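Local coordinates for C-domain type II peptide synthetase (Streptomyces globisporus, PDB 4ZNM), which is a stand-alone condensation-domain protein of the type II peptide synthetase kind, at residues His74-Thr79 / Asp305-Phe310; Arg78-Arg83 / Glu91-Gly96; Leu129-Leu134 / His156-Asp161. All blocks are in the same frame, centred on the assembly; numbering follows the deposited sequence. Where two conformers were deposited one is given.

Contact 1 of 3, residues His74-Thr79 / Asp305-Phe310; sequences HEALRT and DTVGSF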
loop_
_atom_site.group_PDB
_atom_site.type_symbol
_atom_site.label_atom_id
_atom_site.label_comp_id
_atom_site.label_asym_id
_atom_site.label_seq_id
_atom_site.Cartn_x
_atom_site.Cartn_y
_atom_site.Cartn_z
ATOM N N HIS A 74 10.331 11.363 -13.883
ATOM C CA HIS A 74 9.504 10.151 -13.859
ATOM C C HIS A 74 8.221 10.331 -14.679
ATOM O O HIS A 74 7.289 11.034 -14.258
ATOM C CB HIS A 74 9.139 9.778 -12.426
ATOM C CG HIS A 74 10.317 9.394 -11.592
ATOM N ND1 HIS A 74 11.051 8.248 -11.827
ATOM C CD2 HIS A 74 10.902 10.008 -10.532
ATOM C CE1 HIS A 74 12.050 8.187 -10.961
ATOM N NE2 HIS A 74 11.977 9.240 -10.162
ATOM N N GLU A 75 8.163 9.672 -15.829
ATOM C CA GLU A 75 6.977 9.755 -16.709
ATOM C C GLU A 75 5.673 9.356 -16.035
ATOM O O GLU A 75 4.633 9.929 -16.340
ATOM C CB GLU A 75 7.146 8.877 -17.949
ATOM C CG GLU A 75 8.063 9.487 -18.950
ATOM C CD GLU A 75 8.359 8.603 -20.152
ATOM O OE1 GLU A 75 7.778 7.489 -20.277
ATOM O OE2 GLU A 75 9.194 9.056 -20.974
ATOM N N ALA A 76 5.710 8.372 -15.144
ATOM C CA ALA A 76 4.495 7.962 -14.465
ATOM C C ALA A 76 3.851 9.151 -13.754
ATOM O O ALA A 76 2.644 9.166 -13.584
ATOM C CB ALA A 76 4.768 6.850 -13.473
ATOM N N LEU A 77 4.656 10.136 -13.340
ATOM C CA LEU A 77 4.135 11.278 -12.577
ATOM C C LEU A 77 3.532 12.360 -13.469
ATOM O O LEU A 77 3.094 13.398 -12.973
ATOM C CB LEU A 77 5.236 11.935 -11.723
ATOM C CG LEU A 77 5.821 11.068 -10.592
ATOM C CD1 LEU A 77 6.851 11.831 -9.796
ATOM C CD2 LEU A 77 4.737 10.578 -9.690
ATOM N N ARG A 78 3.557 12.105 -14.770
ATOM C CA ARG A 78 3.047 12.984 -15.806
ATOM C C ARG A 78 2.123 12.199 -16.726
ATOM O O ARG A 78 1.810 12.666 -17.813
ATOM C CB ARG A 78 4.190 13.567 -16.662
ATOM C CG ARG A 78 5.168 14.312 -15.949
ATOM C CD ARG A 78 6.174 14.859 -16.906
ATOM N NE ARG A 78 7.389 14.073 -17.096
ATOM C CZ ARG A 78 7.800 13.618 -18.277
ATOM N NH1 ARG A 78 7.054 13.771 -19.361
ATOM N NH2 ARG A 78 8.954 12.975 -18.376
ATOM N N THR A 79 1.721 10.997 -16.318
ATOM C CA THR A 79 0.823 10.170 -17.141
ATOM C C THR A 79 -0.613 10.237 -16.629
ATOM O O THR A 79 -1.003 9.529 -15.716
ATOM C CB THR A 79 1.296 8.710 -17.202
ATOM O OG1 THR A 79 2.654 8.682 -17.669
ATOM C CG2 THR A 79 0.478 7.910 -18.178
ATOM N N ASP A 305 14.441 1.631 -9.416
ATOM C CA ASP A 305 14.413 3.086 -9.362
ATOM C C ASP A 305 13.203 3.676 -10.107
ATOM O O ASP A 305 13.182 4.884 -10.388
ATOM C CB ASP A 305 15.706 3.640 -9.958
ATOM C CG ASP A 305 16.943 3.207 -9.156
ATOM O OD1 ASP A 305 16.878 3.264 -7.904
ATOM O OD2 ASP A 305 17.949 2.767 -9.760
ATOM N N THR A 306 12.235 2.821 -10.444
ATOM C CA THR A 306 11.117 3.213 -11.315
ATOM C C THR A 306 9.881 3.622 -10.530
ATOM O O THR A 306 9.382 2.845 -9.704
ATOM C CB THR A 306 10.678 2.082 -12.260
ATOM O OG1 THR A 306 11.777 1.689 -13.085
ATOM C CG2 THR A 306 9.511 2.555 -13.173
ATOM N N VAL A 307 9.354 4.797 -10.854
ATOM C CA VAL A 307 8.084 5.261 -10.286
ATOM C C VAL A 307 6.932 4.717 -11.105
ATOM O O VAL A 307 6.875 4.825 -12.348
ATOM C CB VAL A 307 8.070 6.802 -10.174
ATOM C CG1 VAL A 307 6.701 7.341 -9.719
ATOM C CG2 VAL A 307 9.165 7.254 -9.213
ATOM N N GLY A 308 6.019 4.087 -10.381
ATOM C CA GLY A 308 4.821 3.489 -10.935
ATOM C C GLY A 308 4.124 2.673 -9.844
ATOM O O GLY A 308 4.631 2.553 -8.733
ATOM N N SER A 309 2.977 2.100 -10.150
ATOM C CA SER A 309 2.309 1.202 -9.211
ATOM C C SER A 309 2.413 -0.240 -9.723
ATOM O O SER A 309 1.733 -0.658 -10.664
ATOM C CB SER A 309 0.867 1.651 -9.006
ATOM O OG SER A 309 0.275 0.885 -7.985
ATOM N N PHE A 310 3.279 -0.998 -9.061
ATOM C CA PHE A 310 3.663 -2.346 -9.461
ATOM C C PHE A 310 2.923 -3.438 -8.715
ATOM O O PHE A 310 3.057 -4.601 -9.052
ATOM C CB PHE A 310 5.182 -2.531 -9.216
ATOM C CG PHE A 310 6.042 -1.825 -10.221
ATOM C CD1 PHE A 310 6.093 -0.450 -10.263
ATOM C CD2 PHE A 310 6.822 -2.541 -11.105
ATOM C CE1 PHE A 310 6.894 0.204 -11.181
ATOM C CE2 PHE A 310 7.616 -1.893 -12.022
ATOM C CZ PHE A 310 7.649 -0.523 -12.067
HETATM O O HOH W 1 10.356 6.016 -13.354
HETATM O O HOH W 2 7.823 6.275 -14.705
#
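Val307 sets one methyl squarely over the imidazole of His74. Its CG2 lies 3.3 Å from the centroid of the His74 ring and only 6° off the ring normal, a CH-pi contact over the face. The other methyl turns to Leu77, with Val307 CG1 3.8 Å from Leu77 CD2. Val307 CG1 is anti to its own backbone N (chi1 174°), which leaves CG2 beside that N and facing the ring. Ala76 meets the backbone of the same residue: its CB is 3.1 Å from Val307 O, a tight approach.

No direct hydrogen bond crosses here. Two waters do the work instead. One joins His74 ND1, at 2.8 Å from the water O, to Val307 N, and it sits in the plane of the imidazole. The second accepts from Ala76 N and donates to Val307 O. Val307 therefore has both its backbone N and O linked to 74-79 through water.

The turn after helix 60-73 thus meets the loop before strand 312-319, with helix 162-180 alongside. His74 NE2 is hydrogen-bonded to Asp171 OD2 on that helix. Its Val167 and Ile168 pack on Val307, and Ile168 also touches Leu77. Asp305 pairs with Arg170 of the same helix.

Both nitrogens of the ring have partners. That fixes its rotation under the methyl, and the Asp171 carboxylate would tend to polarise it.

Contact 2 of 3, residues Arg78-Arg83 / Glu91-Gly96; sequences RTSLVR and EILPAG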
loop_
_atom_site.group_PDB
_atom_site.type_symbol
_atom_site.label_atom_id
_atom_site.label_comp_id
_atom_site.label_asym_id
_atom_site.label_seq_id
_atom_site.Cartn_x
_atom_site.Cartn_y
_atom_site.Cartn_z
ATOM N N ARG A 78 3.557 12.105 -14.770
ATOM C CA ARG A 78 3.047 12.984 -15.806
ATOM C C ARG A 78 2.123 12.199 -16.726
ATOM O O ARG A 78 1.810 12.666 -17.813
ATOM C CB ARG A 78 4.190 13.567 -16.662
ATOM C CG ARG A 78 5.168 14.312 -15.949
ATOM C CD ARG A 78 6.174 14.859 -16.906
ATOM N NE ARG A 78 7.389 14.073 -17.096
ATOM C CZ ARG A 78 7.800 13.618 -18.277
ATOM N NH1 ARG A 78 7.054 13.771 -19.361
ATOM N NH2 ARG A 78 8.954 12.975 -18.376
ATOM N N THR A 79 1.721 10.997 -16.318
ATOM C CA THR A 79 0.823 10.170 -17.141
ATOM C C THR A 79 -0.613 10.237 -16.629
ATOM O O THR A 79 -1.003 9.529 -15.716
ATOM C CB THR A 79 1.296 8.710 -17.202
ATOM O OG1 THR A 79 2.654 8.682 -17.669
ATOM C CG2 THR A 79 0.478 7.910 -18.178
ATOM N N SER A 80 -1.394 11.129 -17.231
ATOM C CA SER A 80 -2.799 11.221 -16.903
ATOM C C SER A 80 -3.556 10.022 -17.481
ATOM O O SER A 80 -3.098 9.358 -18.412
ATOM C CB SER A 80 -3.382 12.514 -17.462
ATOM O OG SER A 80 -3.367 12.473 -18.880
ATOM N N LEU A 81 -4.725 9.777 -16.918
ATOM C CA LEU A 81 -5.617 8.724 -17.334
ATOM C C LEU A 81 -6.989 9.363 -17.561
ATOM O O LEU A 81 -7.598 9.900 -16.614
ATOM C CB LEU A 81 -5.701 7.644 -16.256
ATOM C CG LEU A 81 -4.407 6.892 -15.948
ATOM C CD1 LEU A 81 -4.665 5.911 -14.825
ATOM C CD2 LEU A 81 -3.890 6.154 -17.167
ATOM N N VAL A 82 -7.472 9.339 -18.792
ATOM C CA VAL A 82 -8.751 9.983 -19.086
ATOM C C VAL A 82 -9.750 8.956 -19.594
ATOM O O VAL A 82 -9.368 8.001 -20.277
ATOM C CB VAL A 82 -8.580 11.122 -20.099
ATOM C CG1 VAL A 82 -7.722 12.264 -19.495
ATOM C CG2 VAL A 82 -7.997 10.589 -21.396
ATOM N N ARG A 83 -11.019 9.131 -19.231
ATOM C CA ARG A 83 -12.053 8.210 -19.688
ATOM C C ARG A 83 -12.188 8.310 -21.183
ATOM O O ARG A 83 -12.257 9.405 -21.731
ATOM C CB ARG A 83 -13.396 8.505 -19.043
ATOM C CG ARG A 83 -13.376 8.356 -17.560
ATOM C CD ARG A 83 -14.750 8.082 -17.010
ATOM N NE ARG A 83 -14.648 7.787 -15.589
ATOM C CZ ARG A 83 -14.707 6.570 -15.056
ATOM N NH1 ARG A 83 -14.580 6.433 -13.742
ATOM N NH2 ARG A 83 -14.901 5.500 -15.818
ATOM N N GLU A 91 -2.002 9.123 -21.119
ATOM C CA GLU A 91 -1.274 10.025 -21.987
ATOM C C GLU A 91 -0.150 10.682 -21.204
ATOM O O GLU A 91 -0.375 11.230 -20.116
ATOM C CB GLU A 91 -2.179 11.087 -22.581
ATOM C CG GLU A 91 -1.387 12.001 -23.526
ATOM C CD GLU A 91 -2.270 13.005 -24.253
ATOM O OE1 GLU A 91 -3.491 13.001 -23.987
ATOM O OE2 GLU A 91 -1.742 13.791 -25.081
ATOM N N ILE A 92 1.063 10.603 -21.743
ATOM C CA ILE A 92 2.233 11.174 -21.074
ATOM C C ILE A 92 2.325 12.640 -21.450
ATOM O O ILE A 92 2.524 12.963 -22.606
ATOM C CB ILE A 92 3.533 10.443 -21.452
ATOM C CG1 ILE A 92 3.437 8.964 -21.067
ATOM C CG2 ILE A 92 4.752 11.099 -20.743
ATOM C CD1 ILE A 92 4.640 8.126 -21.481
ATOM N N LEU A 93 2.208 13.519 -20.465
ATOM C CA LEU A 93 2.181 14.962 -20.712
ATOM C C LEU A 93 3.498 15.620 -20.319
ATOM O O LEU A 93 4.284 15.035 -19.569
ATOM C CB LEU A 93 1.018 15.611 -19.931
ATOM C CG LEU A 93 -0.348 14.974 -20.181
ATOM C CD1 LEU A 93 -1.322 15.338 -19.092
ATOM C CD2 LEU A 93 -0.869 15.371 -21.548
ATOM N N PRO A 94 3.742 16.831 -20.830
ATOM C CA PRO A 94 4.818 17.677 -20.293
ATOM C C PRO A 94 4.541 18.061 -18.838
ATOM O O PRO A 94 3.380 18.293 -18.490
ATOM C CB PRO A 94 4.794 18.912 -21.204
ATOM C CG PRO A 94 3.943 18.564 -22.367
ATOM C CD PRO A 94 2.983 17.515 -21.898
ATOM N N ALA A 95 5.575 18.114 -18.003
ATOM C CA ALA A 95 5.419 18.473 -16.586
ATOM C C ALA A 95 4.676 19.787 -16.432
ATOM O O ALA A 95 4.839 20.706 -17.245
ATOM C CB ALA A 95 6.793 18.574 -15.900
ATOM N N GLY A 96 3.840 19.889 -15.409
ATOM C CA GLY A 96 3.164 21.161 -15.175
ATOM C C GLY A 96 4.089 22.088 -14.361
ATOM O O GLY A 96 5.231 21.753 -14.069
#
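The open end of a beta hairpin, formed by strands 79-84 and 87-92, is joined here by Ser80 with Glu91 and Thr79 with Ile92. Ser80 and Glu91 are the hydrogen-bonded antiparallel pair. Glu91 N donates to Ser80 O at 2.9 Å, while the return bond from Ser80 N to Glu91 O is weak. Thr79 and Ile92 are the non-hydrogen-bonded pair, and Thr79 CA comes 3.4 Å from Glu91 O in a CA-H...O contact.

Past the last bridge one more backbone bond follows. Leu93 N donates to Arg78 O at 2.8 Å, nearly straight at 173°. Arg78 then answers with its side chain. The chain bends at chi3 (-95°), and this brings NH1 back to Leu93 O at 3.1 Å. That oxygen lies at the edge of the guanidinium, in its plane. The aliphatic part of the same chain runs past the loop after strand 87-92, with Arg78 CD 3.9 Å from Ala95 CB.

On the sheet face of Thr79 and Ile92, Thr79 OG1 packs 3.5 Å from Ile92 CG1; this hydroxyl is hydrogen-bonded to Glu75 O. On the face of Ser80 and Glu91, Leu93 CD1 approaches Ser80 OG at 3.5 Å.

Arg78 also ties the hairpin to helix 60-73: its NE and NH2 bind the carbonyls of Val71 and Val72, in the last turn of that helix. Ala95 rests on the same two residues. Leu81, on strand 79-84, touches Val131 and Thr158.

Contact 3 of 3, residues Leu129-Leu134 / His156-Asp161; sequences LSVREL and HHTAAD. With NA (sodium ion), chain C.
Val131 lies over one face of the His156 ring, its CB 3.6 Å from the ring centroid and 8° off the normal, a CH-pi contact. At the edge, in plane, Leu129 O comes 3.0 Å from His156 CD2. Thr158 CG2 is also in this plane. His156 NE2 is hydrogen-bonded to Gly43 O. His156 ND1 and Thr158 OG1 share a hydrogen bond of 2.8 Å. The same Thr158 OG1 meets Val131 CG2 at 3.3 Å, a branch held anti to the valine N.

The His157 ring stacks with Tyr46, and its ND1 donates to Ala160 O at 2.8 Å, close to the ring plane.

On the far side of 129-134 a sodium ion is bound by Ser130 O at 2.5 Å and Glu133 O at 2.3 Å, with a water and Pro135 O. Ser130 OG is also within bonding range, but Ser130 has two conformers and this ligand is less certain.

Asp161 N-caps helix 162-180 and forms a salt bridge with Arg298. His156, His157 and Asp161 spell the HHxxxD signature of condensation domains, here starting at the end of strand 148-156 and running to the N-cap of helix 162-180.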
loop_
_atom_site.group_PDB
_atom_site.type_symbol
_atom_site.label_atom_id
_atom_site.label_comp_id
_atom_site.label_asym_id
_atom_site.label_seq_id
_atom_site.Cartn_x
_atom_site.Cartn_y
_atom_site.Cartn_z
ATOM N N LEU A 129 -6.993 14.550 -5.385
ATOM C CA LEU A 129 -5.937 14.720 -6.380
ATOM C C LEU A 129 -6.355 13.928 -7.625
ATOM O O LEU A 129 -6.305 12.716 -7.622
ATOM C CB LEU A 129 -4.608 14.236 -5.808
ATOM C CG LEU A 129 -3.391 14.242 -6.729
ATOM C CD1 LEU A 129 -3.158 15.622 -7.262
ATOM C CD2 LEU A 129 -2.141 13.770 -5.990
ATOM N N SER A 130 -6.783 14.634 -8.660
ATOM C CA SER A 130 -7.298 14.020 -9.882
ATOM C C SER A 130 -6.240 13.216 -10.614
ATOM O O SER A 130 -5.040 13.493 -10.486
ATOM C CB SER A 130 -7.831 15.100 -10.810
ATOM O OG SER A 130 -6.755 15.827 -11.363
ATOM N N VAL A 131 -6.685 12.208 -11.367
ATOM C CA VAL A 131 -5.790 11.501 -12.293
ATOM C C VAL A 131 -5.976 12.042 -13.727
ATOM O O VAL A 131 -5.186 11.784 -14.634
ATOM C CB VAL A 131 -6.039 9.969 -12.242
ATOM C CG1 VAL A 131 -7.348 9.625 -12.925
ATOM C CG2 VAL A 131 -4.834 9.254 -12.849
ATOM N N ARG A 132 -7.047 12.787 -13.930
ATOM C CA ARG A 132 -7.451 13.185 -15.284
ATOM C C ARG A 132 -6.632 14.361 -15.807
ATOM O O ARG A 132 -6.613 14.631 -17.009
ATOM C CB ARG A 132 -8.949 13.517 -15.319
ATOM C CG ARG A 132 -9.787 12.245 -15.163
ATOM C CD ARG A 132 -11.259 12.413 -15.598
ATOM N NE ARG A 132 -11.923 13.390 -14.733
ATOM C CZ ARG A 132 -12.506 13.095 -13.573
ATOM N NH1 ARG A 132 -13.083 14.052 -12.856
ATOM N NH2 ARG A 132 -12.525 11.844 -13.123
ATOM N N GLU A 133 -5.931 15.052 -14.916
ATOM C CA GLU A 133 -4.997 16.089 -15.358
ATOM C C GLU A 133 -3.926 16.305 -14.321
ATOM O O GLU A 133 -4.101 15.932 -13.189
ATOM C CB GLU A 133 -5.727 17.416 -15.648
ATOM C CG GLU A 133 -6.292 18.119 -14.448
ATOM C CD GLU A 133 -7.687 17.669 -14.091
ATOM O OE1 GLU A 133 -8.267 16.854 -14.837
ATOM O OE2 GLU A 133 -8.213 18.138 -13.061
ATOM N N LEU A 134 -2.820 16.916 -14.712
ATOM C CA LEU A 134 -1.740 17.193 -13.760
ATOM C C LEU A 134 -2.234 18.214 -12.718
ATOM O O LEU A 134 -3.137 18.979 -13.008
ATOM C CB LEU A 134 -0.509 17.697 -14.508
ATOM C CG LEU A 134 -0.014 16.770 -15.640
ATOM C CD1 LEU A 134 1.308 17.204 -16.202
ATOM C CD2 LEU A 134 0.084 15.302 -15.192
ATOM N N HIS A 156 -1.174 10.257 -6.907
ATOM C CA HIS A 156 -2.255 9.394 -7.293
ATOM C C HIS A 156 -1.756 7.957 -7.310
ATOM O O HIS A 156 -0.657 7.652 -7.776
ATOM C CB HIS A 156 -2.841 9.785 -8.643
ATOM C CG HIS A 156 -4.251 9.320 -8.792
ATOM N ND1 HIS A 156 -4.580 8.055 -9.237
ATOM C CD2 HIS A 156 -5.418 9.923 -8.467
ATOM C CE1 HIS A 156 -5.898 7.913 -9.205
ATOM N NE2 HIS A 156 -6.426 9.034 -8.742
ATOM N N HIS A 157 -2.579 7.070 -6.780
ATOM C CA HIS A 157 -2.144 5.709 -6.497
ATOM C C HIS A 157 -2.179 4.817 -7.749
ATOM O O HIS A 157 -1.722 3.657 -7.716
ATOM C CB HIS A 157 -3.006 5.196 -5.347
ATOM C CG HIS A 157 -2.482 3.963 -4.664
ATOM N ND1 HIS A 157 -1.217 3.445 -4.875
ATOM C CD2 HIS A 157 -3.074 3.143 -3.769
ATOM C CE1 HIS A 157 -1.058 2.363 -4.137
ATOM N NE2 HIS A 157 -2.171 2.154 -3.458
ATOM N N THR A 158 -2.709 5.353 -8.861
ATOM C CA THR A 158 -2.496 4.728 -10.176
ATOM C C THR A 158 -1.079 4.987 -10.684
ATOM O O THR A 158 -0.594 4.273 -11.558
ATOM C CB THR A 158 -3.501 5.250 -11.278
ATOM O OG1 THR A 158 -3.392 6.681 -11.395
ATOM C CG2 THR A 158 -4.950 4.850 -10.978
ATOM N N ALA A 159 -0.418 6.002 -10.114
ATOM C CA ALA A 159 0.881 6.468 -10.569
ATOM C C ALA A 159 2.041 6.004 -9.672
ATOM O O ALA A 159 3.172 6.011 -10.105
ATOM C CB ALA A 159 0.879 8.001 -10.635
ATOM N N ALA A 160 1.761 5.645 -8.424
ATOM C CA ALA A 160 2.803 5.336 -7.448
ATOM C C ALA A 160 2.288 4.410 -6.386
ATOM O O ALA A 160 1.172 4.569 -5.906
ATOM C CB ALA A 160 3.328 6.652 -6.802
ATOM N N ASP A 161 3.094 3.416 -6.045
ATOM C CA ASP A 161 2.893 2.601 -4.855
ATOM C C ASP A 161 3.896 2.985 -3.728
ATOM O O ASP A 161 4.627 3.975 -3.850
ATOM C CB ASP A 161 3.006 1.106 -5.216
ATOM C CG ASP A 161 4.341 0.733 -5.930
ATOM O OD1 ASP A 161 5.354 1.474 -5.824
ATOM O OD2 ASP A 161 4.369 -0.361 -6.573
HETATM NA NA NA C . -4.316 15.838 -10.919
HETATM O O HOH W 3 -5.129 17.510 -9.651
#

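From the N terminus, helix 60-73 leads into residues 74-79, where contacts 1 and 2 both begin and share Arg78 and Thr79. Contact 2 closes first, over the rest of the hairpin. Contact 3 follows in series, closing the loop that holds strands 137-143 and 148-156. Contact 1 closes last, 226 residues on, so contact 3 is nested inside its loop. The three lie about 9 to 11 Å apart, centre to centre. Leu81 N bonds to Val131 O between contacts 2 and 3. Asp161 reaches Gly308 and Phe310 between contacts 3 and 1. Together they tie the hairpin, the signature loop and the segment before strand 312-319.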